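Local coordinates for Serpin48 (Tenebrio molitor, PDB 3OZQ), which inhibits the serine protease SPE with high specificity, as a serpin of the insect innate immune response, at residues A94-V99 and Q120-D125; V177-F182 and M202-Q207. All blocks are in the same frame, centred on the assembly; numbering follows the deposited sequence.

Contact 1 of 2, residues A94-V99 and Q120-D125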
# COMPACT_ATOMS: atom_id res chain seq x y z
N ALA A 94 0.33 4.19 -10.86
CA ALA A 94 -0.19 3.99 -12.20
C ALA A 94 -1.43 3.15 -12.01
O ALA A 94 -1.34 1.92 -11.91
CB ALA A 94 0.81 3.28 -13.07
N ASN A 95 -2.58 3.81 -11.93
CA ASN A 95 -3.84 3.15 -11.69
C ASN A 95 -4.70 3.29 -12.92
O ASN A 95 -4.86 4.38 -13.47
CB ASN A 95 -4.56 3.74 -10.47
CG ASN A 95 -3.77 3.58 -9.17
OD1 ASN A 95 -4.12 4.17 -8.13
ND2 ASN A 95 -2.70 2.79 -9.23
N LYS A 96 -5.26 2.18 -13.36
CA LYS A 96 -6.05 2.18 -14.58
C LYS A 96 -7.15 1.14 -14.55
O LYS A 96 -7.02 0.08 -13.94
CB LYS A 96 -5.14 1.96 -15.78
CG LYS A 96 -5.88 1.71 -17.06
CD LYS A 96 -5.77 2.86 -18.00
CE LYS A 96 -4.40 2.94 -18.60
NZ LYS A 96 -4.50 3.62 -19.93
N ILE A 97 -8.27 1.46 -15.20
CA ILE A 97 -9.36 0.52 -15.33
C ILE A 97 -9.49 0.22 -16.81
O ILE A 97 -9.95 1.07 -17.56
CB ILE A 97 -10.67 1.09 -14.77
CG1 ILE A 97 -10.53 1.31 -13.25
CG2 ILE A 97 -11.83 0.16 -15.06
CD1 ILE A 97 -11.86 1.56 -12.55
N TYR A 98 -9.02 -0.95 -17.22
CA TYR A 98 -9.14 -1.37 -18.61
C TYR A 98 -10.45 -2.12 -18.82
O TYR A 98 -10.78 -3.00 -18.03
CB TYR A 98 -7.98 -2.29 -19.00
CG TYR A 98 -6.67 -1.58 -19.21
CD1 TYR A 98 -6.33 -1.05 -20.44
CD2 TYR A 98 -5.78 -1.43 -18.16
CE1 TYR A 98 -5.13 -0.40 -20.63
CE2 TYR A 98 -4.57 -0.79 -18.33
CZ TYR A 98 -4.25 -0.28 -19.57
OH TYR A 98 -3.05 0.37 -19.73
N VAL A 99 -11.16 -1.78 -19.90
CA VAL A 99 -12.49 -2.31 -20.18
C VAL A 99 -12.63 -2.99 -21.56
O VAL A 99 -12.08 -2.53 -22.56
CB VAL A 99 -13.56 -1.20 -20.01
CG1 VAL A 99 -14.94 -1.75 -20.24
CG2 VAL A 99 -13.45 -0.57 -18.60
N GLN A 120 -6.87 6.36 -14.66
CA GLN A 120 -7.57 6.54 -15.93
C GLN A 120 -8.30 5.28 -16.35
O GLN A 120 -8.20 4.25 -15.69
CB GLN A 120 -6.63 7.06 -17.01
CG GLN A 120 -5.60 6.10 -17.46
CD GLN A 120 -4.54 6.80 -18.27
OE1 GLN A 120 -4.01 6.25 -19.24
NE2 GLN A 120 -4.22 8.03 -17.87
N SER A 121 -9.06 5.37 -17.44
CA SER A 121 -9.80 4.22 -17.93
C SER A 121 -9.73 4.17 -19.45
O SER A 121 -9.66 5.21 -20.11
CB SER A 121 -11.24 4.25 -17.44
OG SER A 121 -11.95 3.08 -17.84
N GLU A 122 -9.72 2.96 -19.99
CA GLU A 122 -9.38 2.75 -21.39
C GLU A 122 -9.93 1.41 -21.86
O GLU A 122 -9.99 0.45 -21.08
CB GLU A 122 -7.85 2.81 -21.53
CG GLU A 122 -7.29 2.45 -22.89
CD GLU A 122 -5.84 2.90 -23.04
OE1 GLU A 122 -5.02 2.15 -23.63
OE2 GLU A 122 -5.53 4.03 -22.58
N ASN A 123 -10.37 1.35 -23.12
CA ASN A 123 -10.83 0.11 -23.73
C ASN A 123 -9.65 -0.69 -24.24
O ASN A 123 -8.68 -0.12 -24.73
CB ASN A 123 -11.79 0.36 -24.91
CG ASN A 123 -13.22 0.56 -24.45
OD1 ASN A 123 -13.88 -0.37 -24.00
ND2 ASN A 123 -13.70 1.79 -24.56
N VAL A 124 -9.74 -2.01 -24.13
CA VAL A 124 -8.67 -2.88 -24.59
C VAL A 124 -9.29 -4.20 -25.01
O VAL A 124 -10.26 -4.65 -24.40
CB VAL A 124 -7.58 -3.11 -23.49
CG1 VAL A 124 -8.16 -3.85 -22.29
CG2 VAL A 124 -6.39 -3.89 -24.06
N ASP A 125 -8.73 -4.80 -26.05
CA ASP A 125 -9.19 -6.11 -26.50
C ASP A 125 -8.50 -7.22 -25.72
O ASP A 125 -7.31 -7.47 -25.93
CB ASP A 125 -8.92 -6.30 -27.99
CG ASP A 125 -9.59 -7.55 -28.55
OD1 ASP A 125 -10.09 -8.36 -27.74
OD2 ASP A 125 -9.62 -7.71 -29.78
O HOH W 1 -2.67 1.98 -22.36

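Contact 2 of 2, residues V177-F182 and M202-Q207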
# COMPACT_ATOMS: atom_id res chain seq x y z
N VAL A 177 16.69 12.29 9.25
CA VAL A 177 18.04 12.02 9.74
C VAL A 177 18.50 10.73 9.11
O VAL A 177 18.15 9.64 9.57
CB VAL A 177 18.06 11.86 11.27
CG1 VAL A 177 19.49 11.75 11.78
CG2 VAL A 177 17.33 13.02 11.95
N PRO A 178 19.29 10.84 8.04
CA PRO A 178 19.78 9.67 7.32
C PRO A 178 20.76 8.83 8.14
O PRO A 178 21.33 9.32 9.11
CB PRO A 178 20.48 10.28 6.10
CG PRO A 178 20.84 11.68 6.53
CD PRO A 178 19.72 12.11 7.43
N PHE A 179 20.92 7.57 7.76
CA PHE A 179 21.93 6.70 8.35
C PHE A 179 23.27 6.94 7.65
O PHE A 179 23.31 7.06 6.42
CB PHE A 179 21.55 5.22 8.18
CG PHE A 179 20.24 4.86 8.81
CD1 PHE A 179 20.20 4.26 10.06
CD2 PHE A 179 19.04 5.11 8.14
CE1 PHE A 179 18.99 3.94 10.65
CE2 PHE A 179 17.83 4.80 8.73
CZ PHE A 179 17.80 4.20 9.98
N PRO A 180 24.36 7.00 8.44
CA PRO A 180 25.73 7.08 7.92
C PRO A 180 26.18 5.74 7.36
O PRO A 180 26.32 4.78 8.11
CB PRO A 180 26.56 7.44 9.16
CG PRO A 180 25.75 6.93 10.32
CD PRO A 180 24.30 7.08 9.91
N PRO A 181 26.42 5.67 6.04
CA PRO A 181 26.75 4.43 5.33
C PRO A 181 28.09 3.81 5.74
O PRO A 181 28.33 2.62 5.50
CB PRO A 181 26.79 4.86 3.86
CG PRO A 181 26.97 6.35 3.89
CD PRO A 181 26.28 6.82 5.13
N PHE A 182 28.96 4.60 6.34
CA PHE A 182 30.24 4.09 6.80
C PHE A 182 30.00 3.04 7.88
O PHE A 182 30.71 2.04 7.97
CB PHE A 182 31.13 5.21 7.34
CG PHE A 182 30.44 6.56 7.41
CD1 PHE A 182 29.62 7.01 6.38
CD2 PHE A 182 30.62 7.37 8.52
CE1 PHE A 182 29.00 8.24 6.45
CE2 PHE A 182 30.00 8.60 8.60
CZ PHE A 182 29.18 9.03 7.57
N MET A 202 22.08 -0.97 9.11
CA MET A 202 22.42 0.44 9.23
C MET A 202 22.28 0.88 10.68
O MET A 202 21.43 0.36 11.40
CB MET A 202 21.50 1.30 8.35
CG MET A 202 21.22 0.75 6.97
SD MET A 202 20.13 1.87 6.03
CE MET A 202 18.64 1.76 7.02
N TYR A 203 23.07 1.87 11.09
CA TYR A 203 23.11 2.27 12.50
C TYR A 203 23.00 3.77 12.70
O TYR A 203 23.71 4.55 12.07
CB TYR A 203 24.39 1.72 13.17
CG TYR A 203 24.40 0.21 13.27
CD1 TYR A 203 23.96 -0.43 14.43
CD2 TYR A 203 24.82 -0.57 12.20
CE1 TYR A 203 23.95 -1.80 14.52
CE2 TYR A 203 24.81 -1.95 12.29
CZ TYR A 203 24.37 -2.56 13.45
OH TYR A 203 24.34 -3.92 13.52
N LEU A 204 22.10 4.18 13.59
CA LEU A 204 21.95 5.58 13.96
C LEU A 204 21.82 5.70 15.46
O LEU A 204 20.91 5.13 16.06
CB LEU A 204 20.70 6.17 13.29
CG LEU A 204 20.83 7.47 12.49
CD1 LEU A 204 19.43 7.95 12.04
CD2 LEU A 204 21.53 8.54 13.30
N ASP A 205 22.73 6.47 16.08
CA ASP A 205 22.79 6.57 17.53
C ASP A 205 22.36 7.91 18.11
O ASP A 205 22.39 8.94 17.43
CB ASP A 205 24.22 6.29 18.02
CG ASP A 205 24.72 4.92 17.62
OD1 ASP A 205 23.90 3.98 17.56
OD2 ASP A 205 25.94 4.80 17.37
N GLU A 206 21.96 7.88 19.37
CA GLU A 206 21.67 9.09 20.13
C GLU A 206 20.76 10.08 19.40
O GLU A 206 21.00 11.28 19.43
CB GLU A 206 22.98 9.79 20.53
CG GLU A 206 23.89 8.95 21.41
CD GLU A 206 25.38 9.24 21.18
OE1 GLU A 206 26.15 8.28 20.95
OE2 GLU A 206 25.78 10.43 21.23
N GLN A 207 19.71 9.56 18.75
CA GLN A 207 18.72 10.42 18.11
C GLN A 207 17.44 10.41 18.93
O GLN A 207 17.15 9.43 19.61
CB GLN A 207 18.41 9.92 16.69
CG GLN A 207 19.62 9.81 15.77
CD GLN A 207 20.14 11.17 15.33
OE1 GLN A 207 21.28 11.29 14.88
NE2 GLN A 207 19.30 12.19 15.44

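Contact 1 of 2, residues A94-V99 and Q120-D125
Lys-96 and Gln-120 pair in parallel register at the start of this contact, and the lysine side chain crosses that of the glutamine at a slant. Lys-96 CB lies 3.8 Å from Gln-120 O. CG, anti to the backbone N (chi1 170°), sits over one face of the Tyr-98 ring, near the rim. Lys-96 CD packs 3.3 Å from Gln-120 CG, and CE passes beside the amide of the same glutamine. Bends at chi2 and chi3 then deliver Lys-96 NZ between two acceptors: Gln-120 OE1 at 2.8 Å, met in the carbonyl plane on a lone pair, and Glu-122 OE2 at 2.9 Å, a salt bridge. Trp-139 of helix 129-143 adds a cation-pi contact, consistent with a charged amine tolerated at a buried position. A methionine here would lack the ammonium group and would probably leave the Glu-122 carboxylate without its cationic mate. On this same face, Val-124 CG1 packs 3.6 Å from Tyr-98 CB.

On the other face of the sheet, Ser-121 OG donates to Ile-97 O at 2.8 Å. That carbonyl, Ile-97 O, also accepts from Glu-122 N at 3.1 Å, the two donors arriving from opposite faces of its plane. With helix 107-115 as the connection, strands 90-100 and 120-124 form a beta-alpha-beta unit, the parallel pair at one side of the serpin's central sheet A.

Contact 2 of 2, residues V177-F182 and M202-Q207
Phe-179 presents its ring between Met-202 and Leu-204: the Met-202 methyl CE covers one face, 3.7 Å from the ring centroid and 17° off the normal, while Leu-204 CD1 lies over the opposite face toward the rim. The carbonyl carbon of Tyr-203 stands at the ring edge, in plane. The methyl approach is a CH-pi contact, and with Met-202 SD at 4.4 Å from the Phe-179 centroid, oblique to the face, the pair is also a Met-aromatic contact. Chi3 of -65° folds CE back from the extended chain and over the ring. In serpin terms, the loop leaving strand 163-174 of sheet A packs here on strand 196-205 of sheet C; Trp-175 meets the Phe-179 ring edge-to-face, and Val-266 lies beside it.

No hydrogen bond crosses between the two segments. Pro-180 CD rests 3.4 Å from Tyr-203 O, whereas Tyr-203 CB points away from the loop and the tyrosine hydroxyl is hydrogen-bonded to Ser-187 OG. Beyond Leu-204 the chain turns a corner, where Glu-206 and Gln-207 face Val-264 in a G1 beta bulge. Gln-207 there brings its amide against the Val-177 side chain, with Gln-207 OE1 3.6 Å from Val-177 CG1. Between these places, Leu-204 CD1 touches the Val-177 backbone at O, 3.3 Å away.

Contacts 1 and 2 lie on opposite sides of the chain's centre, their own centres 43 Å apart and their nearest atoms about 26 Å apart, so neither touches the other. Strand 163-174 connects them: it pairs antiparallel with strand 90-100 of contact 1, and its continuation supplies the loop of contact 2. Contact 1 is mostly buried and joins two strands of sheet A through directional backbone hydrogen bonds, reinforced by a salt bridge; it buries 504 Å². Contact 2 is only partly buried, at 382 Å², and sets an irregular loop against a strand of sheet C mainly through apolar and aromatic packing, with a glutamine amide and backbone carbonyls in van der Waals contact.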